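Local coordinates for protein putative cathepsin d (Ixodes ricinus, PDB 5N7N) that probably acts as an aspartic-type endopeptidase of the pepsin-like A1 family, cutting peptide bonds within proteins, and is captured here in its zymogen form, at residues V55-G60 with G145-A150; S61-L66 with I154-V159. One frame throughout, in Å; residues are numbered along the deposited sequence.

Contact 1: residues V55-G60 with G145-A150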
ATOM      1  N   VAL A  55       5.826   9.735   6.058  1.00 37.61           N
ATOM      2  CA  VAL A  55       5.986   8.930   4.836  1.00 37.61           C
ATOM      3  C   VAL A  55       4.988   7.780   4.765  1.00 38.22           C
ATOM      4  O   VAL A  55       4.558   7.259   5.791  1.00 41.20           O
ATOM      5  CB  VAL A  55       7.421   8.335   4.694  1.00 37.76           C
ATOM      6  CG1 VAL A  55       8.462   9.437   4.501  1.00 37.80           C
ATOM      7  CG2 VAL A  55       7.802   7.441   5.874  1.00 36.21           C
ATOM      8  N   ILE A  56       4.664   7.351   3.551  1.00 36.95           N
ATOM      9  CA  ILE A  56       3.880   6.137   3.374  1.00 38.55           C
ATOM     10  C   ILE A  56       4.779   4.918   3.469  1.00 38.98           C
ATOM     11  O   ILE A  56       5.756   4.803   2.732  1.00 43.03           O
ATOM     12  CB  ILE A  56       3.156   6.138   2.036  1.00 39.05           C
ATOM     13  CG1 ILE A  56       2.193   7.316   2.003  1.00 41.70           C
ATOM     14  CG2 ILE A  56       2.367   4.853   1.837  1.00 39.44           C
ATOM     15  CD1 ILE A  56       2.308   8.087   0.723  1.00 45.80           C
ATOM     16  N   PHE A  57       4.433   4.010   4.375  1.00 40.06           N
ATOM     17  CA  PHE A  57       5.114   2.728   4.485  1.00 39.41           C
ATOM     18  C   PHE A  57       4.435   1.781   3.504  1.00 38.41           C
ATOM     19  O   PHE A  57       3.289   1.367   3.721  1.00 40.84           O
ATOM     20  CB  PHE A  57       5.070   2.224   5.917  1.00 41.44           C
ATOM     21  CG  PHE A  57       5.934   3.015   6.845  1.00 40.68           C
ATOM     22  CD1 PHE A  57       5.529   4.270   7.289  1.00 39.43           C
ATOM     23  CD2 PHE A  57       7.170   2.523   7.262  1.00 40.62           C
ATOM     24  CE1 PHE A  57       6.336   5.004   8.131  1.00 38.23           C
ATOM     25  CE2 PHE A  57       7.978   3.268   8.105  1.00 38.41           C
ATOM     26  CZ  PHE A  57       7.555   4.512   8.535  1.00 37.59           C
ATOM     27  N   ASP A  58       5.159   1.462   2.426  1.00 37.34           N
ATOM     28  CA  ASP A  58       4.592   0.912   1.188  1.00 36.31           C
ATOM     29  C   ASP A  58       5.285  -0.383   0.749  1.00 36.21           C
ATOM     30  O   ASP A  58       6.421  -0.374   0.223  1.00 33.74           O
ATOM     31  CB  ASP A  58       4.685   1.948   0.063  1.00 36.01           C
ATOM     32  CG  ASP A  58       4.079   1.458  -1.252  1.00 38.98           C
ATOM     33  OD1 ASP A  58       3.209   0.551  -1.227  1.00 40.32           O
ATOM     34  OD2 ASP A  58       4.461   1.985  -2.326  1.00 37.84           O
ATOM     35  N   THR A  59       4.573  -1.492   0.932  1.00 35.01           N
ATOM     36  CA  THR A  59       5.062  -2.801   0.526  1.00 34.33           C
ATOM     37  C   THR A  59       5.042  -2.960  -0.999  1.00 35.18           C
ATOM     38  O   THR A  59       5.633  -3.906  -1.519  1.00 35.88           O
ATOM     39  CB  THR A  59       4.260  -3.937   1.206  1.00 34.68           C
ATOM     40  OG1 THR A  59       2.865  -3.795   0.922  1.00 33.29           O
ATOM     41  CG2 THR A  59       4.458  -3.897   2.721  1.00 36.29           C
ATOM     42  N   GLY A  60       4.354  -2.044  -1.703  1.00 35.02           N
ATOM     43  CA  GLY A  60       4.334  -1.993  -3.165  1.00 32.91           C
ATOM     44  C   GLY A  60       5.517  -1.336  -3.874  1.00 34.07           C
ATOM     45  O   GLY A  60       5.560  -1.335  -5.110  1.00 34.71           O
ATOM     46  N   GLY A 145       6.753  11.987   1.612  1.00 37.43           N
ATOM     47  CA  GLY A 145       7.297  11.068   0.612  1.00 38.17           C
ATOM     48  C   GLY A 145       6.890   9.636   0.866  1.00 37.41           C
ATOM     49  O   GLY A 145       5.894   9.390   1.530  1.00 35.39           O
ATOM     50  N   ILE A 146       7.658   8.696   0.311  1.00 38.96           N
ATOM     51  CA  ILE A 146       7.416   7.269   0.473  1.00 36.62           C
ATOM     52  C   ILE A 146       8.661   6.590   0.995  1.00 36.04           C
ATOM     53  O   ILE A 146       9.771   6.987   0.657  1.00 32.68           O
ATOM     54  CB  ILE A 146       6.990   6.596  -0.852  1.00 38.44           C
ATOM     55  CG1 ILE A 146       5.594   7.060  -1.250  1.00 38.74           C
ATOM     56  CG2 ILE A 146       6.960   5.070  -0.739  1.00 37.86           C
ATOM     57  CD1 ILE A 146       5.629   8.226  -2.184  1.00 39.20           C
ATOM     58  N   LEU A 147       8.432   5.573   1.838  1.00 35.07           N
ATOM     59  CA  LEU A 147       9.429   4.614   2.264  1.00 35.55           C
ATOM     60  C   LEU A 147       8.961   3.219   1.807  1.00 36.41           C
ATOM     61  O   LEU A 147       7.983   2.671   2.337  1.00 36.85           O
ATOM     62  CB  LEU A 147       9.591   4.668   3.785  1.00 37.65           C
ATOM     63  CG  LEU A 147      10.729   3.857   4.437  1.00 38.40           C
ATOM     64  CD1 LEU A 147      11.094   4.420   5.807  1.00 38.43           C
ATOM     65  CD2 LEU A 147      10.379   2.380   4.573  1.00 38.71           C
ATOM     66  N   GLY A 148       9.663   2.662   0.827  1.00 35.01           N
ATOM     67  CA  GLY A 148       9.314   1.382   0.230  1.00 35.88           C
ATOM     68  C   GLY A 148       9.828   0.197   1.045  1.00 36.34           C
ATOM     69  O   GLY A 148      10.965   0.209   1.543  1.00 36.15           O
ATOM     70  N   LEU A 149       8.987  -0.825   1.181  1.00 37.46           N
ATOM     71  CA  LEU A 149       9.323  -2.018   1.967  1.00 38.31           C
ATOM     72  C   LEU A 149       9.374  -3.282   1.113  1.00 36.87           C
ATOM     73  O   LEU A 149       9.413  -4.402   1.640  1.00 38.65           O
ATOM     74  CB  LEU A 149       8.332  -2.183   3.122  1.00 38.39           C
ATOM     75  CG  LEU A 149       8.343  -1.057   4.161  1.00 38.38           C
ATOM     76  CD1 LEU A 149       7.031  -0.980   4.918  1.00 37.63           C
ATOM     77  CD2 LEU A 149       9.513  -1.220   5.122  1.00 38.84           C
ATOM     78  N   ALA A 150       9.417  -3.108  -0.201  1.00 35.61           N
ATOM     79  CA  ALA A 150       9.567  -4.232  -1.121  1.00 36.27           C
ATOM     80  C   ALA A 150      11.040  -4.626  -1.274  1.00 37.37           C
ATOM     81  O   ALA A 150      11.921  -4.044  -0.630  1.00 38.55           O
ATOM     82  CB  ALA A 150       8.954  -3.883  -2.460  1.00 35.58           C
TER

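Contact 2: residues S61-L66 with I154-V159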
ATOM      1  N   SER A  61       6.454  -0.759  -3.125  1.00 33.62           N
ATOM      2  CA  SER A  61       7.649  -0.148  -3.711  1.00 33.34           C
ATOM      3  C   SER A  61       8.855  -0.341  -2.801  1.00 31.55           C
ATOM      4  O   SER A  61       8.712  -0.807  -1.681  1.00 29.85           O
ATOM      5  CB  SER A  61       7.399   1.328  -3.972  1.00 33.08           C
ATOM      6  OG  SER A  61       7.109   2.012  -2.763  1.00 35.75           O
ATOM      7  N   ALA A  62      10.040  -0.017  -3.300  1.00 30.68           N
ATOM      8  CA  ALA A  62      11.275  -0.223  -2.540  1.00 30.32           C
ATOM      9  C   ALA A  62      12.136   1.020  -2.303  1.00 29.36           C
ATOM     10  O   ALA A  62      13.203   0.923  -1.697  1.00 29.65           O
ATOM     11  CB  ALA A  62      12.097  -1.297  -3.235  1.00 30.92           C
ATOM     12  N   ASN A  63      11.683   2.181  -2.758  1.00 30.07           N
ATOM     13  CA  ASN A  63      12.471   3.408  -2.666  1.00 30.08           C
ATOM     14  C   ASN A  63      12.095   4.253  -1.464  1.00 29.88           C
ATOM     15  O   ASN A  63      10.926   4.314  -1.081  1.00 27.51           O
ATOM     16  CB  ASN A  63      12.261   4.245  -3.924  1.00 30.94           C
ATOM     17  CG  ASN A  63      12.675   3.513  -5.166  1.00 30.49           C
ATOM     18  OD1 ASN A  63      13.811   3.029  -5.245  1.00 31.27           O
ATOM     19  ND2 ASN A  63      11.773   3.419  -6.151  1.00 31.22           N
ATOM     20  N   LEU A  64      13.100   4.902  -0.882  1.00 29.57           N
ATOM     21  CA  LEU A  64      12.899   5.992   0.072  1.00 30.10           C
ATOM     22  C   LEU A  64      13.132   7.326  -0.663  1.00 30.53           C
ATOM     23  O   LEU A  64      14.232   7.551  -1.186  1.00 29.64           O
ATOM     24  CB  LEU A  64      13.886   5.860   1.237  1.00 29.68           C
ATOM     25  CG  LEU A  64      13.979   7.010   2.248  1.00 29.61           C
ATOM     26  CD1 LEU A  64      12.679   7.208   3.001  1.00 29.29           C
ATOM     27  CD2 LEU A  64      15.101   6.771   3.232  1.00 30.08           C
ATOM     28  N   TRP A  65      12.113   8.187  -0.731  1.00 30.52           N
ATOM     29  CA  TRP A  65      12.316   9.564  -1.193  1.00 30.64           C
ATOM     30  C   TRP A  65      11.533  10.595  -0.384  1.00 32.87           C
ATOM     31  O   TRP A  65      10.486  10.286   0.165  1.00 32.38           O
ATOM     32  CB  TRP A  65      11.991   9.713  -2.672  1.00 29.18           C
ATOM     33  CG  TRP A  65      10.543   9.554  -3.069  1.00 28.09           C
ATOM     34  CD1 TRP A  65       9.978   8.445  -3.607  1.00 28.43           C
ATOM     35  CD2 TRP A  65       9.510  10.546  -3.013  1.00 27.30           C
ATOM     36  NE1 TRP A  65       8.660   8.667  -3.873  1.00 28.98           N
ATOM     37  CE2 TRP A  65       8.341   9.948  -3.511  1.00 28.24           C
ATOM     38  CE3 TRP A  65       9.461  11.887  -2.582  1.00 27.65           C
ATOM     39  CZ2 TRP A  65       7.127  10.636  -3.601  1.00 29.40           C
ATOM     40  CZ3 TRP A  65       8.270  12.562  -2.641  1.00 27.43           C
ATOM     41  CH2 TRP A  65       7.103  11.938  -3.157  1.00 29.22           C
ATOM     42  N   LEU A  66      12.070  11.818  -0.348  1.00 33.28           N
ATOM     43  CA  LEU A  66      11.464  12.970   0.311  1.00 32.64           C
ATOM     44  C   LEU A  66      11.682  14.232  -0.516  1.00 31.32           C
ATOM     45  O   LEU A  66      12.638  14.305  -1.276  1.00 31.21           O
ATOM     46  CB  LEU A  66      12.139  13.199   1.647  1.00 35.50           C
ATOM     47  CG  LEU A  66      11.942  12.069   2.649  1.00 35.24           C
ATOM     48  CD1 LEU A  66      13.065  12.077   3.652  1.00 35.81           C
ATOM     49  CD2 LEU A  66      10.578  12.159   3.305  1.00 34.92           C
ATOM     50  N   ILE A 154      13.483  -4.000  -7.226  1.00 40.42           N
ATOM     51  CA  ILE A 154      12.662  -2.927  -7.831  1.00 39.36           C
ATOM     52  C   ILE A 154      12.980  -1.519  -7.270  1.00 38.20           C
ATOM     53  O   ILE A 154      12.183  -0.575  -7.449  1.00 33.67           O
ATOM     54  CB  ILE A 154      11.134  -3.247  -7.779  1.00 38.84           C
ATOM     55  CG1 ILE A 154      10.629  -3.410  -6.340  1.00 37.90           C
ATOM     56  CG2 ILE A 154      10.827  -4.493  -8.620  1.00 38.64           C
ATOM     57  CD1 ILE A 154       9.114  -3.401  -6.224  1.00 36.69           C
ATOM     58  N   ALA A 155      14.135  -1.388  -6.608  1.00 36.52           N
ATOM     59  CA  ALA A 155      14.671  -0.085  -6.205  1.00 37.79           C
ATOM     60  C   ALA A 155      15.309   0.580  -7.425  1.00 36.26           C
ATOM     61  O   ALA A 155      15.781  -0.110  -8.318  1.00 36.43           O
ATOM     62  CB  ALA A 155      15.704  -0.250  -5.100  1.00 37.93           C
ATOM     63  N   VAL A 156      15.302   1.912  -7.475  1.00 35.89           N
ATOM     64  CA  VAL A 156      16.097   2.644  -8.489  1.00 35.97           C
ATOM     65  C   VAL A 156      17.593   2.481  -8.238  1.00 33.46           C
ATOM     66  O   VAL A 156      18.014   2.114  -7.144  1.00 30.63           O
ATOM     67  CB  VAL A 156      15.788   4.169  -8.583  1.00 36.47           C
ATOM     68  CG1 VAL A 156      14.429   4.413  -9.223  1.00 37.83           C
ATOM     69  CG2 VAL A 156      15.911   4.872  -7.232  1.00 35.70           C
ATOM     70  N   ASP A 157      18.380   2.769  -9.266  1.00 35.76           N
ATOM     71  CA  ASP A 157      19.834   2.699  -9.178  1.00 40.13           C
ATOM     72  C   ASP A 157      20.350   3.640  -8.094  1.00 40.73           C
ATOM     73  O   ASP A 157      20.032   4.828  -8.093  1.00 39.04           O
ATOM     74  CB  ASP A 157      20.473   3.067 -10.520  1.00 45.33           C
ATOM     75  CG  ASP A 157      21.979   2.847 -10.533  1.00 51.63           C
ATOM     76  OD1 ASP A 157      22.405   1.689 -10.308  1.00 57.96           O
ATOM     77  OD2 ASP A 157      22.735   3.825 -10.771  1.00 55.07           O
ATOM     78  N   GLY A 158      21.124   3.093  -7.158  1.00 41.16           N
ATOM     79  CA  GLY A 158      21.730   3.881  -6.093  1.00 39.01           C
ATOM     80  C   GLY A 158      20.987   3.833  -4.771  1.00 38.67           C
ATOM     81  O   GLY A 158      21.476   4.388  -3.786  1.00 39.00           O
ATOM     82  N   VAL A 159      19.800   3.224  -4.723  1.00 38.23           N
ATOM     83  CA  VAL A 159      19.163   3.021  -3.428  1.00 37.93           C
ATOM     84  C   VAL A 159      19.057   1.537  -3.064  1.00 38.51           C
ATOM     85  O   VAL A 159      18.829   0.665  -3.922  1.00 38.27           O
ATOM     86  CB  VAL A 159      17.834   3.798  -3.225  1.00 37.41           C
ATOM     87  CG1 VAL A 159      17.831   5.089  -4.006  1.00 38.21           C
ATOM     88  CG2 VAL A 159      16.598   2.982  -3.539  1.00 39.50           C
TER
HETATM   89  O   HOH W   1      10.007   0.358  -6.322  1.00 25.13           O
HETATM   90  O   HOH W   2      12.161   1.860  -8.658  1.00 26.82           O

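Contact 1: residues V55-G60 with G145-A150
I56 and D58 bond through their backbones to G145, L147 and L149, with I56 opposite I146 and D58 opposite G148 in the parallel register. I56 N donates to G145 O (3.1 Å), and I56 O takes L147 N. Two residues on, D58 N donates to L147 O. D58 O then accepts L149 N at 2.8 Å, with the donor well above the carbonyl plane. The axes of segments 55-58 and 145-148 cross at -27°.

Apolar contacts line both faces. On one, V55 CG2 touches L147 CB at 3.9 Å. F57 shares this face: CE2 meets L147 CD1 at 4.0 Å, and L149 CD1 sits at the ring edge. On the other face I56 and I146 run side by side, pointing the same way, with I56 CD1 4.0 Å from I146 CG1. I146 CG2 also lies against D58 CB (3.9 Å). Past the strand ends, A150 CB packs on T59 O.

Polar side chains act at the turn after the strand. CG of D58 stands anti to its N (chi1 -179°), which brings OD1 over the D-T-G turn. There OD1 accepts G60 N at 2.9 Å, from above the carboxylate plane, in an Asx turn. OD2 is bonded to S61 OG. T59 OG1 bonds T250 N and A248 O, and T250 OG1 reaches F57 O: the fireman's grip of aspartic proteases.

D58 is a predicted catalytic residue. Its N is held by strand 145-148 and its O by L149, just past that strand. Two bonds, one to each oxygen, limit how the carboxylate can turn.

Contact 2: residues S61-L66 with I154-V159
The flat carboxamide of N63 lies among A155, V156 and V159. V156 puts both methyls on one side of the amide plane; CG2 is the nearer, 3.4 Å from N63 OD1. On the other side are CA and CB of A155, with CA 3.4 Å from OD1. V156 N approaches within the carbonyl plane, on a lone pair of OD1, in a nearly straight bond of 2.9 Å (165° at the hydrogen). V159 CG2 comes in at the OD1 edge of the amide, near its plane, at 3.3 Å. The ND2 end is served by a water, which donates to I154 O at 2.7 Å. The chi1 of -60° sets CG beside the backbone N and anti to the carbonyl carbon, which carries the amide out to the 154-159 loop.

Segment 61-66 starts with the serine of D-T-G-S and then leaves the active-site loop for strand 64-67, an arm of the psi-shaped motif of the aspartic protease family. The facing loop closes in a type II turn from V156 to V159, with G158 at the position of positive phi and V159 N bonded to V156 O.

The apolar contact between the two segments centres on A62. Its CB points at the loop and touches I154 CG1 (4.0 Å) and A155 CB (4.2 Å). A second water accepts from A62 N and donates to I154 O at 2.6 Å.

In the fold
The centres of contacts 1 and 2 lie about 9 Å apart, and the contacts touch. Along the chain their segments alternate: 55-60 runs straight into 61-66, and 145-150 precedes 154-159 by a few residues. Strand 145-148 of contact 1 joins the two. It lies between strand 51-58, to which it is parallel, and strand 64-67 of contact 2, to which it is antiparallel. This is the psi motif of pepsin-like proteases. N63 O probably accepts G148 N, and S61 O probably accepts A150 N. The predicted catalytic D58 ends buried strand 51-58, its side chain close to N249, the second predicted active-site position, changed in this structure. Contact 2 lies further out.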